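Local coordinates for putative Xylose isomerase (PDB 3QXB), which probably acts as a metal-dependent isomerase of the xylose isomerase-like TIM-barrel family, with iron and manganese ions bound in its barrel, at residues V24-A29 and E50-T55; L211-H216 and H244-D249; I240-I245 and T282-I287; D253-F258 and E286-F291. One frame throughout, in Å; residues are numbered along the deposited sequence.

In the fold
Contacts 2, 3 and 4 carry the metal ligands of this closed eight-stranded barrel, and contact 1 lies behind them. Contact 1 joins the first two strands, contact 2 the sixth and seventh, contact 3 the seventh and eighth; contact 4 joins the loops after strands 240-245 and 283-285. Each metal site is modelled with both iron and manganese; one ion per site is named below. Contacts 2 and 3, centres about 8 Å apart, share His244 and both bind the iron. Contact 4 shares Glu286 with contact 3 and brings Asp253 and His255 to the manganese, joined by His216 of contact 2. From contact 1, Gln53 OE1 lies 2.7 Å from His244 NE2, probably hydrogen-bonded to it.

Contact 1 of 4, residues V24-A29 and E50-T55; sequences VNLCFA and EYVQYT
Val24 and Asn25 pair in parallel with Val52 and Gln53, the touching parts running 12° apart, and three backbone bonds close the ladder: Val24 N to Tyr51 O, Gln53 N to Val24 O and Leu26 N to Gln53 O. On the face of Asn25 and Gln53, Asn25 ND2 donates to Gln53 OE1 at 3.1 Å. The bond lies in the amide plane of Asn25, while the two amides stand almost perpendicular, 84° apart. With CG anti to the backbone N (chi1 175°), the Asn25 amide lies alongside the following turn, and its OD1 accepts from Cys27 N at 2.7 Å, an Asx turn at the point where the strand gives way to a 3-10 segment. ND2 has a second partner, a water 2.9 Å from Asn25 ND2 that also bonds Thr55 OG1.

These are the first two strands of the TIM barrel, joined through helix 36-46 as a beta-alpha-beta unit. The amide face looks into the barrel: Gln53 OE1 also bonds His244 NE2, while Gln53 NE2 is held by Ser88, an arrangement consistent with Gln53 positioning a metal-binding histidine from the second shell. Val24 and Val52 point the other way, toward the helical layer. Here Leu26 CG packs on Val52 CG1 at 3.8 Å, and Leu26 CD1 meets Tyr54 CD1 obliquely at 3.9 Å. Val43 of helix 36-46 and Phe79 of helix 65-81 cover this leucine from outside. Beyond the last bridge, Thr55 turns its CG2 methyl to the Leu26-Cys27 peptide, 3.8 Å from Cys27 N.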
# COMPACT_ATOMS: atom_id res chain seq x y z
N VAL A 24 -7.59 -7.60 -17.21
CA VAL A 24 -6.51 -7.39 -16.25
C VAL A 24 -6.65 -6.12 -15.42
O VAL A 24 -6.99 -5.07 -15.92
CB VAL A 24 -5.13 -7.46 -16.99
CG1 VAL A 24 -4.97 -6.34 -18.06
CG2 VAL A 24 -3.99 -7.46 -15.97
N ASN A 25 -6.41 -6.24 -14.11
CA ASN A 25 -6.25 -5.08 -13.26
C ASN A 25 -4.78 -4.67 -13.35
O ASN A 25 -3.86 -5.49 -13.26
CB ASN A 25 -6.70 -5.42 -11.83
CG ASN A 25 -6.45 -4.29 -10.86
OD1 ASN A 25 -5.33 -3.88 -10.69
ND2 ASN A 25 -7.52 -3.76 -10.24
N LEU A 26 -4.57 -3.38 -13.53
CA LEU A 26 -3.23 -2.82 -13.76
C LEU A 26 -2.32 -2.82 -12.55
O LEU A 26 -1.17 -2.35 -12.65
CB LEU A 26 -3.38 -1.41 -14.36
CG LEU A 26 -4.05 -1.40 -15.73
CD1 LEU A 26 -4.16 -0.00 -16.28
CD2 LEU A 26 -3.32 -2.29 -16.72
N CYS A 27 -2.78 -3.37 -11.42
CA CYS A 27 -1.91 -3.50 -10.21
C CYS A 27 -0.54 -4.13 -10.50
O CYS A 27 0.45 -3.80 -9.85
CB CYS A 27 -2.60 -4.31 -9.12
SG CYS A 27 -3.06 -5.95 -9.65
N PHE A 28 -0.46 -5.03 -11.48
CA PHE A 28 0.80 -5.71 -11.78
C PHE A 28 1.84 -4.74 -12.31
O PHE A 28 3.03 -5.07 -12.27
CB PHE A 28 0.57 -6.82 -12.83
CG PHE A 28 0.47 -6.28 -14.24
CD1 PHE A 28 -0.75 -5.88 -14.77
CD2 PHE A 28 1.60 -6.15 -15.03
CE1 PHE A 28 -0.82 -5.37 -16.06
CE2 PHE A 28 1.53 -5.64 -16.32
CZ PHE A 28 0.32 -5.23 -16.82
N ALA A 29 1.41 -3.57 -12.82
CA ALA A 29 2.27 -2.57 -13.47
C ALA A 29 2.69 -1.41 -12.59
O ALA A 29 3.48 -0.55 -13.01
CB ALA A 29 1.58 -2.00 -14.73
N GLU A 50 -8.05 -7.35 -23.73
CA GLU A 50 -8.86 -6.22 -24.20
C GLU A 50 -9.53 -5.48 -23.05
O GLU A 50 -9.57 -4.23 -23.01
CB GLU A 50 -9.88 -6.82 -25.17
CG GLU A 50 -10.83 -5.85 -25.72
CD GLU A 50 -11.82 -6.48 -26.68
OE1 GLU A 50 -11.66 -7.70 -27.02
OE2 GLU A 50 -12.73 -5.73 -27.07
N TYR A 51 -9.96 -6.22 -22.04
CA TYR A 51 -10.64 -5.66 -20.87
C TYR A 51 -9.70 -5.34 -19.70
O TYR A 51 -8.93 -6.18 -19.22
CB TYR A 51 -11.79 -6.54 -20.47
CG TYR A 51 -12.69 -6.81 -21.67
CD1 TYR A 51 -13.54 -5.82 -22.16
CD2 TYR A 51 -12.66 -8.02 -22.34
CE1 TYR A 51 -14.37 -6.06 -23.29
CE2 TYR A 51 -13.48 -8.26 -23.46
CZ TYR A 51 -14.33 -7.27 -23.92
OH TYR A 51 -15.14 -7.52 -25.01
N VAL A 52 -9.79 -4.10 -19.25
CA VAL A 52 -8.86 -3.57 -18.29
C VAL A 52 -9.59 -2.93 -17.10
O VAL A 52 -10.61 -2.29 -17.26
CB VAL A 52 -8.03 -2.50 -18.97
CG1 VAL A 52 -7.13 -1.81 -17.97
CG2 VAL A 52 -7.23 -3.08 -20.19
N GLN A 53 -9.05 -3.13 -15.90
CA GLN A 53 -9.47 -2.38 -14.72
C GLN A 53 -8.29 -1.55 -14.28
O GLN A 53 -7.20 -2.09 -13.95
CB GLN A 53 -9.94 -3.30 -13.59
CG GLN A 53 -10.56 -2.61 -12.47
CD GLN A 53 -11.22 -3.54 -11.49
OE1 GLN A 53 -10.54 -4.34 -10.82
NE2 GLN A 53 -12.56 -3.45 -11.40
N TYR A 54 -8.49 -0.24 -14.31
CA TYR A 54 -7.44 0.70 -13.98
C TYR A 54 -7.38 0.81 -12.47
O TYR A 54 -8.42 0.79 -11.84
CB TYR A 54 -7.79 2.03 -14.62
CG TYR A 54 -6.81 3.18 -14.38
CD1 TYR A 54 -5.71 3.39 -15.22
CD2 TYR A 54 -7.04 4.09 -13.38
CE1 TYR A 54 -4.83 4.46 -15.01
CE2 TYR A 54 -6.20 5.17 -13.21
CZ TYR A 54 -5.09 5.35 -14.01
OH TYR A 54 -4.24 6.45 -13.76
N THR A 55 -6.18 0.88 -11.89
CA THR A 55 -6.04 0.93 -10.42
C THR A 55 -5.76 2.37 -9.92
O THR A 55 -4.99 3.12 -10.53
CB THR A 55 -4.92 -0.03 -9.92
OG1 THR A 55 -4.78 0.05 -8.49
CG2 THR A 55 -3.54 0.28 -10.57
O HOH W 1 -6.77 -2.00 -8.05

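Contact 2 of 4, residues L211-H216 and H244-D249. With FE (Fe (III) ion), chain E; MN (manganese (II) ion), chain G.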
# COMPACT_ATOMS: atom_id res chain seq x y z
N LEU A 211 -18.11 -6.72 -6.59
CA LEU A 211 -17.01 -7.32 -7.30
C LEU A 211 -16.41 -8.35 -6.34
O LEU A 211 -16.07 -8.01 -5.23
CB LEU A 211 -16.01 -6.26 -7.77
CG LEU A 211 -14.74 -6.78 -8.46
CD1 LEU A 211 -14.18 -5.73 -9.45
CD2 LEU A 211 -13.68 -7.20 -7.39
N VAL A 212 -16.38 -9.63 -6.73
CA VAL A 212 -15.95 -10.66 -5.79
C VAL A 212 -14.59 -11.19 -6.20
O VAL A 212 -14.36 -11.50 -7.35
CB VAL A 212 -16.97 -11.78 -5.69
CG1 VAL A 212 -16.43 -13.00 -4.91
CG2 VAL A 212 -18.28 -11.22 -5.07
N ASP A 213 -13.67 -11.22 -5.24
CA ASP A 213 -12.31 -11.63 -5.51
C ASP A 213 -12.20 -13.09 -5.07
O ASP A 213 -12.50 -13.41 -3.92
CB ASP A 213 -11.35 -10.76 -4.72
CG ASP A 213 -9.91 -11.06 -5.02
OD1 ASP A 213 -9.60 -12.25 -5.24
OD2 ASP A 213 -9.12 -10.09 -5.05
N TRP A 214 -11.83 -13.96 -5.99
CA TRP A 214 -11.83 -15.40 -5.71
C TRP A 214 -10.95 -15.74 -4.49
O TRP A 214 -11.27 -16.64 -3.71
CB TRP A 214 -11.36 -16.19 -6.95
CG TRP A 214 -12.42 -16.46 -7.95
CD1 TRP A 214 -13.06 -15.55 -8.73
CD2 TRP A 214 -12.95 -17.74 -8.30
NE1 TRP A 214 -13.97 -16.18 -9.54
CE2 TRP A 214 -13.92 -17.53 -9.30
CE3 TRP A 214 -12.68 -19.06 -7.89
CZ2 TRP A 214 -14.65 -18.58 -9.88
CZ3 TRP A 214 -13.43 -20.12 -8.47
CH2 TRP A 214 -14.39 -19.86 -9.46
N GLY A 215 -9.88 -15.00 -4.29
CA GLY A 215 -8.99 -15.24 -3.15
C GLY A 215 -9.60 -14.84 -1.81
O GLY A 215 -9.22 -15.37 -0.77
N HIS A 216 -10.52 -13.89 -1.84
CA HIS A 216 -11.20 -13.45 -0.64
C HIS A 216 -12.31 -14.45 -0.27
O HIS A 216 -12.44 -14.80 0.89
CB HIS A 216 -11.82 -12.11 -0.88
CG HIS A 216 -10.83 -11.02 -1.14
ND1 HIS A 216 -11.22 -9.70 -1.26
CD2 HIS A 216 -9.48 -11.04 -1.28
CE1 HIS A 216 -10.14 -8.96 -1.48
NE2 HIS A 216 -9.07 -9.74 -1.48
N HIS A 244 -12.40 -10.44 -9.33
CA HIS A 244 -10.95 -10.50 -9.39
C HIS A 244 -10.60 -11.97 -9.34
O HIS A 244 -11.15 -12.73 -8.52
CB HIS A 244 -10.28 -9.80 -8.22
CG HIS A 244 -10.37 -8.32 -8.28
ND1 HIS A 244 -10.20 -7.51 -7.17
CD2 HIS A 244 -10.60 -7.49 -9.33
CE1 HIS A 244 -10.36 -6.25 -7.54
NE2 HIS A 244 -10.61 -6.21 -8.84
N ILE A 245 -9.68 -12.37 -10.20
CA ILE A 245 -9.17 -13.73 -10.18
C ILE A 245 -7.69 -13.67 -9.79
O ILE A 245 -6.98 -12.76 -10.17
CB ILE A 245 -9.43 -14.47 -11.52
CG1 ILE A 245 -8.74 -13.80 -12.71
CG2 ILE A 245 -10.97 -14.66 -11.80
CD1 ILE A 245 -8.81 -14.65 -14.01
N GLN A 246 -7.25 -14.69 -9.06
CA GLN A 246 -5.86 -14.86 -8.63
C GLN A 246 -5.68 -16.32 -8.27
O GLN A 246 -6.65 -17.07 -8.11
CB GLN A 246 -5.58 -14.03 -7.38
CG GLN A 246 -6.76 -14.05 -6.38
CD GLN A 246 -6.31 -13.85 -4.95
OE1 GLN A 246 -5.40 -14.55 -4.46
NE2 GLN A 246 -6.95 -12.92 -4.25
N GLN A 247 -4.42 -16.73 -8.15
CA GLN A 247 -4.09 -18.06 -7.69
C GLN A 247 -3.81 -17.94 -6.21
O GLN A 247 -3.31 -16.92 -5.71
CB GLN A 247 -2.91 -18.65 -8.49
CG GLN A 247 -2.54 -20.08 -8.23
CD GLN A 247 -3.66 -21.09 -8.44
OE1 GLN A 247 -4.58 -21.14 -7.65
NE2 GLN A 247 -3.53 -21.95 -9.45
N THR A 248 -4.22 -18.98 -5.48
CA THR A 248 -4.11 -18.96 -4.04
C THR A 248 -4.12 -20.39 -3.51
O THR A 248 -4.58 -21.29 -4.19
CB THR A 248 -5.28 -18.16 -3.43
OG1 THR A 248 -5.18 -18.18 -2.01
CG2 THR A 248 -6.64 -18.76 -3.88
N ASP A 249 -3.58 -20.58 -2.30
CA ASP A 249 -3.73 -21.86 -1.60
C ASP A 249 -4.89 -21.79 -0.62
O ASP A 249 -5.18 -22.76 0.06
CB ASP A 249 -2.43 -22.26 -0.87
CG ASP A 249 -2.02 -21.25 0.18
OD1 ASP A 249 -2.72 -20.22 0.31
OD2 ASP A 249 -1.01 -21.47 0.83
FE FE E . -9.21 -7.90 -5.19
MN MN G . -7.02 -9.26 -1.98
O HOH W 2 -7.26 -17.29 -0.27
O HOH W 3 -7.78 -7.60 -3.39
O HOH W 4 -8.95 -5.64 -5.11
O HOH W 5 -5.47 -7.55 -1.19
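Asp213 and His244 are parallel bridge partners, their CA atoms 4.3 Å apart, with His244 N bonded to Val212 O and Trp214 N to His244 O. With Asp213 CG anti to the backbone N (chi1 -176°), the carboxylate meets the His244 ring at the iron, bound by Asp213 OD2 and His244 ND1, each at 2.2 Å. The carboxylate stands perpendicular to the imidazole, OD2 at the ring's edge. Over one face of that ring sits Leu211 CD2, 3.4 Å from the His244 centroid and almost on its normal, a CH-pi contact. The sixth and seventh strands of the TIM barrel end here, and Asp213 is the N-cap of helix 214-217. Asp213 OD1 accepts from Gly215 N on the anti side and Gln246 NE2 on the syn side, both at 2.9 Å and tilted out of the carboxylate plane toward the same face, which fixes its rotation. Because Gly215 has no side chain, Gln246 NE2 can come within 3.3 Å of Gly215 CA; Gln246 also bonds Asp253 and His255. His216, in the helix's first turn, reaches the manganese through NE2, and Asp213 CB covers a face of its ring. Outside, Trp214 CD1 rests 3.8 Å from Ile245 CG2.

Contact 3 of 4, residues I240-I245 and T282-I287; sequences IAAYHI and TFFAEI. With FE (Fe (III) ion), chain E.
Ile245 and Phe283 form the apolar centre, their side chains crossing at about a right angle with Ile245 CG2 3.7 Å from Phe283 CG. Phe283 also turns an edge to the face of Tyr243 in a T-shaped pair, centroids of Phe283 and Tyr243 4.9 Å apart. Phe283 CE1 comes down near the rim of the tyrosine ring, 3.4 Å from Tyr243 CD1. The Ile245 CG1 branch, set between the backbone N and the carbonyl carbon (chi1 62°), passes over Ala285 and meets Ala285 CB at 4.2 Å. With Ile245 cut back to an alanine, a gap would probably open between Phe283 and Ala285, leaving the phenylalanine ring freer to shift.

Leu269 and Phe272 of helix 266-275 cover this cluster, and that helix links the seventh strand to the eighth in a beta-alpha-beta unit of the TIM barrel. The strands run parallel, 32° apart, and are stitched by Tyr243 N to Thr282 O, Phe284 N to Tyr243 O, Ile245 N to Phe284 O and Glu286 N to Ile245 O. On the face turned into the barrel, Phe284 sets its ring edge against Ala242 CB, with CE2 of Phe284 4.1 Å from that methyl, while Thr282 CG2 lies over the centre of one face of the same ring.

At the polar edge Glu286 reaches out extended, CG anti to the backbone N, and binds the iron through OE1 at 2.1 Å. Its carboxyl carbon lies over a face of the His244 ring, and Glu286 OE1 sits 2.9 Å from His244 ND1 as a fellow ligand; Asp213 and Glu178 supply the remaining protein ligands.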
# COMPACT_ATOMS: atom_id res chain seq x y z
N ILE A 240 -23.46 -9.86 -8.36
CA ILE A 240 -22.03 -9.96 -8.64
C ILE A 240 -21.82 -9.58 -10.10
O ILE A 240 -22.21 -10.33 -11.00
CB ILE A 240 -21.50 -11.38 -8.36
CG1 ILE A 240 -21.64 -11.75 -6.87
CG2 ILE A 240 -20.08 -11.52 -8.78
CD1 ILE A 240 -21.48 -13.29 -6.58
N ALA A 241 -21.27 -8.39 -10.35
CA ALA A 241 -21.17 -7.83 -11.71
C ALA A 241 -19.77 -7.96 -12.31
O ALA A 241 -19.58 -7.76 -13.50
CB ALA A 241 -21.58 -6.37 -11.71
N ALA A 242 -18.80 -8.27 -11.47
CA ALA A 242 -17.40 -8.46 -11.91
C ALA A 242 -16.60 -9.23 -10.84
O ALA A 242 -17.03 -9.34 -9.68
CB ALA A 242 -16.73 -7.10 -12.25
N TYR A 243 -15.45 -9.76 -11.23
CA TYR A 243 -14.60 -10.55 -10.35
C TYR A 243 -13.14 -10.13 -10.41
O TYR A 243 -12.68 -9.56 -11.40
CB TYR A 243 -14.66 -12.01 -10.76
CG TYR A 243 -16.03 -12.64 -10.73
CD1 TYR A 243 -16.91 -12.46 -11.77
CD2 TYR A 243 -16.43 -13.46 -9.68
CE1 TYR A 243 -18.17 -13.05 -11.75
CE2 TYR A 243 -17.69 -14.04 -9.65
CZ TYR A 243 -18.57 -13.83 -10.70
OH TYR A 243 -19.84 -14.42 -10.75
N HIS A 244 -12.40 -10.44 -9.33
CA HIS A 244 -10.95 -10.50 -9.39
C HIS A 244 -10.60 -11.97 -9.34
O HIS A 244 -11.15 -12.73 -8.52
CB HIS A 244 -10.28 -9.80 -8.22
CG HIS A 244 -10.37 -8.32 -8.28
ND1 HIS A 244 -10.20 -7.51 -7.17
CD2 HIS A 244 -10.60 -7.49 -9.33
CE1 HIS A 244 -10.36 -6.25 -7.54
NE2 HIS A 244 -10.61 -6.21 -8.84
N ILE A 245 -9.68 -12.37 -10.20
CA ILE A 245 -9.17 -13.73 -10.18
C ILE A 245 -7.69 -13.67 -9.79
O ILE A 245 -6.98 -12.76 -10.17
CB ILE A 245 -9.43 -14.47 -11.52
CG1 ILE A 245 -8.74 -13.80 -12.71
CG2 ILE A 245 -10.97 -14.66 -11.80
CD1 ILE A 245 -8.81 -14.65 -14.01
N THR A 282 -16.66 -9.57 -16.04
CA THR A 282 -15.22 -9.77 -16.34
C THR A 282 -14.46 -10.40 -15.17
O THR A 282 -14.61 -10.01 -14.01
CB THR A 282 -14.57 -8.43 -16.75
OG1 THR A 282 -15.44 -7.78 -17.69
CG2 THR A 282 -13.17 -8.62 -17.41
N PHE A 283 -13.66 -11.40 -15.49
CA PHE A 283 -12.72 -12.00 -14.58
C PHE A 283 -11.41 -11.20 -14.77
O PHE A 283 -10.61 -11.50 -15.70
CB PHE A 283 -12.47 -13.45 -14.95
CG PHE A 283 -13.50 -14.46 -14.47
CD1 PHE A 283 -14.75 -14.11 -13.95
CD2 PHE A 283 -13.21 -15.81 -14.60
CE1 PHE A 283 -15.67 -15.09 -13.57
CE2 PHE A 283 -14.11 -16.79 -14.20
CZ PHE A 283 -15.34 -16.45 -13.69
N PHE A 284 -11.20 -10.19 -13.94
CA PHE A 284 -9.98 -9.41 -13.94
C PHE A 284 -8.88 -10.09 -13.12
O PHE A 284 -9.03 -10.27 -11.91
CB PHE A 284 -10.20 -8.01 -13.33
CG PHE A 284 -11.15 -7.12 -14.10
CD1 PHE A 284 -10.78 -6.51 -15.27
CD2 PHE A 284 -12.42 -6.88 -13.62
CE1 PHE A 284 -11.67 -5.65 -15.93
CE2 PHE A 284 -13.28 -6.01 -14.28
CZ PHE A 284 -12.90 -5.40 -15.41
N ALA A 285 -7.76 -10.41 -13.76
CA ALA A 285 -6.61 -10.94 -13.07
C ALA A 285 -6.06 -9.83 -12.22
O ALA A 285 -5.77 -8.77 -12.75
CB ALA A 285 -5.54 -11.41 -14.03
N GLU A 286 -5.92 -10.12 -10.93
CA GLU A 286 -5.38 -9.20 -9.95
C GLU A 286 -4.21 -9.88 -9.24
O GLU A 286 -4.38 -10.53 -8.19
CB GLU A 286 -6.42 -8.71 -8.94
CG GLU A 286 -5.87 -7.57 -8.09
CD GLU A 286 -6.75 -7.19 -6.91
OE1 GLU A 286 -7.50 -8.01 -6.40
OE2 GLU A 286 -6.65 -6.02 -6.48
N ILE A 287 -3.04 -9.70 -9.84
CA ILE A 287 -1.83 -10.42 -9.48
C ILE A 287 -0.90 -9.40 -8.86
O ILE A 287 -0.65 -8.33 -9.45
CB ILE A 287 -1.15 -11.14 -10.69
CG1 ILE A 287 -2.17 -11.91 -11.56
CG2 ILE A 287 0.01 -12.04 -10.18
CD1 ILE A 287 -2.96 -12.97 -10.84
FE FE E . -9.21 -7.90 -5.19
O HOH W 3 -7.78 -7.60 -3.39
O HOH W 4 -8.95 -5.64 -5.11

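Contact 4 of 4, residues D253-F258 and E286-F291. With MN (manganese (II) ion), chain G; FE (Fe (III) ion), chain E; EDO (1,2-ethanediol), chain K.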
# COMPACT_ATOMS: atom_id res chain seq x y z
N ASP A 253 -4.40 -14.36 1.58
CA ASP A 253 -4.86 -13.71 0.37
C ASP A 253 -3.68 -13.56 -0.57
O ASP A 253 -3.01 -12.53 -0.56
CB ASP A 253 -5.49 -12.34 0.68
CG ASP A 253 -6.16 -11.71 -0.53
OD1 ASP A 253 -6.50 -12.48 -1.47
OD2 ASP A 253 -6.38 -10.46 -0.55
N ARG A 254 -3.42 -14.59 -1.38
CA ARG A 254 -2.09 -14.71 -2.02
C ARG A 254 -1.84 -13.74 -3.19
O ARG A 254 -0.74 -13.19 -3.32
CB ARG A 254 -1.82 -16.14 -2.49
CG ARG A 254 -1.84 -17.17 -1.37
CD ARG A 254 -0.83 -16.84 -0.27
NE ARG A 254 -0.60 -18.01 0.54
CZ ARG A 254 0.41 -18.17 1.39
NH1 ARG A 254 1.31 -17.21 1.59
NH2 ARG A 254 0.52 -19.32 2.05
N HIS A 255 -2.85 -13.60 -4.03
CA HIS A 255 -2.75 -12.89 -5.30
C HIS A 255 -1.57 -13.42 -6.11
O HIS A 255 -0.83 -12.64 -6.71
CB HIS A 255 -2.61 -11.37 -5.09
CG HIS A 255 -3.83 -10.74 -4.50
ND1 HIS A 255 -4.93 -10.39 -5.26
CD2 HIS A 255 -4.14 -10.44 -3.22
CE1 HIS A 255 -5.87 -9.91 -4.46
NE2 HIS A 255 -5.41 -9.91 -3.22
N TRP A 256 -1.41 -14.74 -6.11
CA TRP A 256 -0.41 -15.38 -6.93
C TRP A 256 -0.86 -15.34 -8.36
O TRP A 256 -2.05 -15.22 -8.67
CB TRP A 256 -0.13 -16.83 -6.52
CG TRP A 256 0.57 -17.00 -5.20
CD1 TRP A 256 1.43 -16.12 -4.60
CD2 TRP A 256 0.46 -18.12 -4.33
NE1 TRP A 256 1.83 -16.61 -3.39
CE2 TRP A 256 1.26 -17.84 -3.19
CE3 TRP A 256 -0.24 -19.32 -4.37
CZ2 TRP A 256 1.38 -18.74 -2.12
CZ3 TRP A 256 -0.11 -20.23 -3.31
CH2 TRP A 256 0.71 -19.93 -2.21
N SER A 257 0.12 -15.46 -9.25
CA SER A 257 -0.20 -15.59 -10.67
C SER A 257 -0.48 -17.06 -11.03
O SER A 257 -0.26 -17.96 -10.22
CB SER A 257 0.96 -15.04 -11.47
OG SER A 257 1.85 -16.08 -11.77
N PHE A 258 -0.96 -17.30 -12.24
CA PHE A 258 -1.33 -18.62 -12.68
C PHE A 258 -0.19 -19.49 -13.21
O PHE A 258 -0.41 -20.60 -13.72
CB PHE A 258 -2.53 -18.53 -13.63
CG PHE A 258 -3.76 -17.96 -12.96
CD1 PHE A 258 -4.63 -18.78 -12.27
CD2 PHE A 258 -3.99 -16.58 -12.95
CE1 PHE A 258 -5.72 -18.27 -11.65
CE2 PHE A 258 -5.08 -16.07 -12.33
CZ PHE A 258 -5.94 -16.89 -11.67
N GLU A 286 -5.92 -10.12 -10.93
CA GLU A 286 -5.38 -9.20 -9.95
C GLU A 286 -4.21 -9.88 -9.24
O GLU A 286 -4.38 -10.53 -8.19
CB GLU A 286 -6.42 -8.71 -8.94
CG GLU A 286 -5.87 -7.57 -8.09
CD GLU A 286 -6.75 -7.19 -6.91
OE1 GLU A 286 -7.50 -8.01 -6.40
OE2 GLU A 286 -6.65 -6.02 -6.48
N ILE A 287 -3.04 -9.70 -9.84
CA ILE A 287 -1.83 -10.42 -9.48
C ILE A 287 -0.90 -9.40 -8.86
O ILE A 287 -0.65 -8.33 -9.45
CB ILE A 287 -1.15 -11.14 -10.69
CG1 ILE A 287 -2.17 -11.91 -11.56
CG2 ILE A 287 0.01 -12.04 -10.18
CD1 ILE A 287 -2.96 -12.97 -10.84
N LEU A 288 -0.40 -9.72 -7.68
CA LEU A 288 0.48 -8.82 -6.96
C LEU A 288 1.91 -9.40 -6.91
O LEU A 288 2.13 -10.61 -6.70
CB LEU A 288 -0.08 -8.55 -5.56
CG LEU A 288 -1.40 -7.73 -5.51
CD1 LEU A 288 -1.87 -7.68 -4.06
CD2 LEU A 288 -1.26 -6.31 -6.10
N TYR A 289 2.87 -8.54 -7.19
CA TYR A 289 4.25 -8.94 -7.23
C TYR A 289 5.00 -8.12 -6.21
O TYR A 289 4.72 -6.91 -6.03
CB TYR A 289 4.83 -8.69 -8.62
CG TYR A 289 4.34 -9.63 -9.67
CD1 TYR A 289 3.24 -9.31 -10.48
CD2 TYR A 289 4.98 -10.85 -9.89
CE1 TYR A 289 2.77 -10.18 -11.45
CE2 TYR A 289 4.52 -11.72 -10.86
CZ TYR A 289 3.40 -11.37 -11.64
OH TYR A 289 2.93 -12.19 -12.64
N PRO A 290 5.95 -8.75 -5.52
CA PRO A 290 6.79 -7.96 -4.61
C PRO A 290 7.42 -6.76 -5.36
O PRO A 290 7.76 -6.89 -6.51
CB PRO A 290 7.90 -8.95 -4.22
CG PRO A 290 7.36 -10.33 -4.57
CD PRO A 290 6.50 -10.10 -5.77
N PHE A 291 7.53 -5.59 -4.71
CA PHE A 291 8.20 -4.43 -5.32
C PHE A 291 9.61 -4.78 -5.83
O PHE A 291 10.03 -4.36 -6.91
CB PHE A 291 8.34 -3.30 -4.28
CG PHE A 291 7.00 -2.67 -3.86
CD1 PHE A 291 6.22 -1.96 -4.77
CD2 PHE A 291 6.56 -2.76 -2.54
CE1 PHE A 291 5.03 -1.39 -4.39
CE2 PHE A 291 5.35 -2.17 -2.14
CZ PHE A 291 4.58 -1.50 -3.07
MN MN G . -7.02 -9.26 -1.98
FE FE E . -9.21 -7.90 -5.19
C1 EDO K . 3.76 -13.51 -7.82
O1 EDO K . 4.29 -13.12 -6.58
C2 EDO K . 3.33 -14.93 -7.58
O2 EDO K . 2.48 -15.26 -8.63
O HOH W 6 1.45 -12.23 -4.86
O HOH W 3 -7.78 -7.60 -3.39
O HOH W 4 -8.95 -5.64 -5.11
O HOH W 5 -5.47 -7.55 -1.19
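The His255 ring, its CG anti to the carbonyl carbon (chi1 -66°), lies beside Leu288, whose CD1 sits over one face, 3.9 Å from the His255 centroid and well off the ring normal, at 28°, in a CH-pi contact. At its edge, His255 ND1 donates to Glu286 O at 3.0 Å, nearly in the ring plane, while NE2 binds the manganese. The Glu286 carboxylate stands almost perpendicular to this imidazole, its OE1 3.2 Å from His255 CE1. These are the loops beyond the seventh and eighth strands of the TIM barrel, tied by Leu288 N to His255 O at 3.1 Å. Packing is tight where Ile287 CG2 presses on Ser257 CB, only 3.4 Å away. Tyr289 OH lies 3.7 Å from Ser257 CB, and the hydroxyls of both residues bond Asp301. A phenylalanine in place of Tyr289 would probably leave Asp301 one partner short and the ring freer to turn. Asp253 OD2 is a further manganese ligand, and a water bound to both metals connects the two sites. Glu286 thus serves both: its carboxylate is a direct ligand of the iron, and its carbonyl probably holds the rotation of the His255 ring, with NE2 turned toward the manganese.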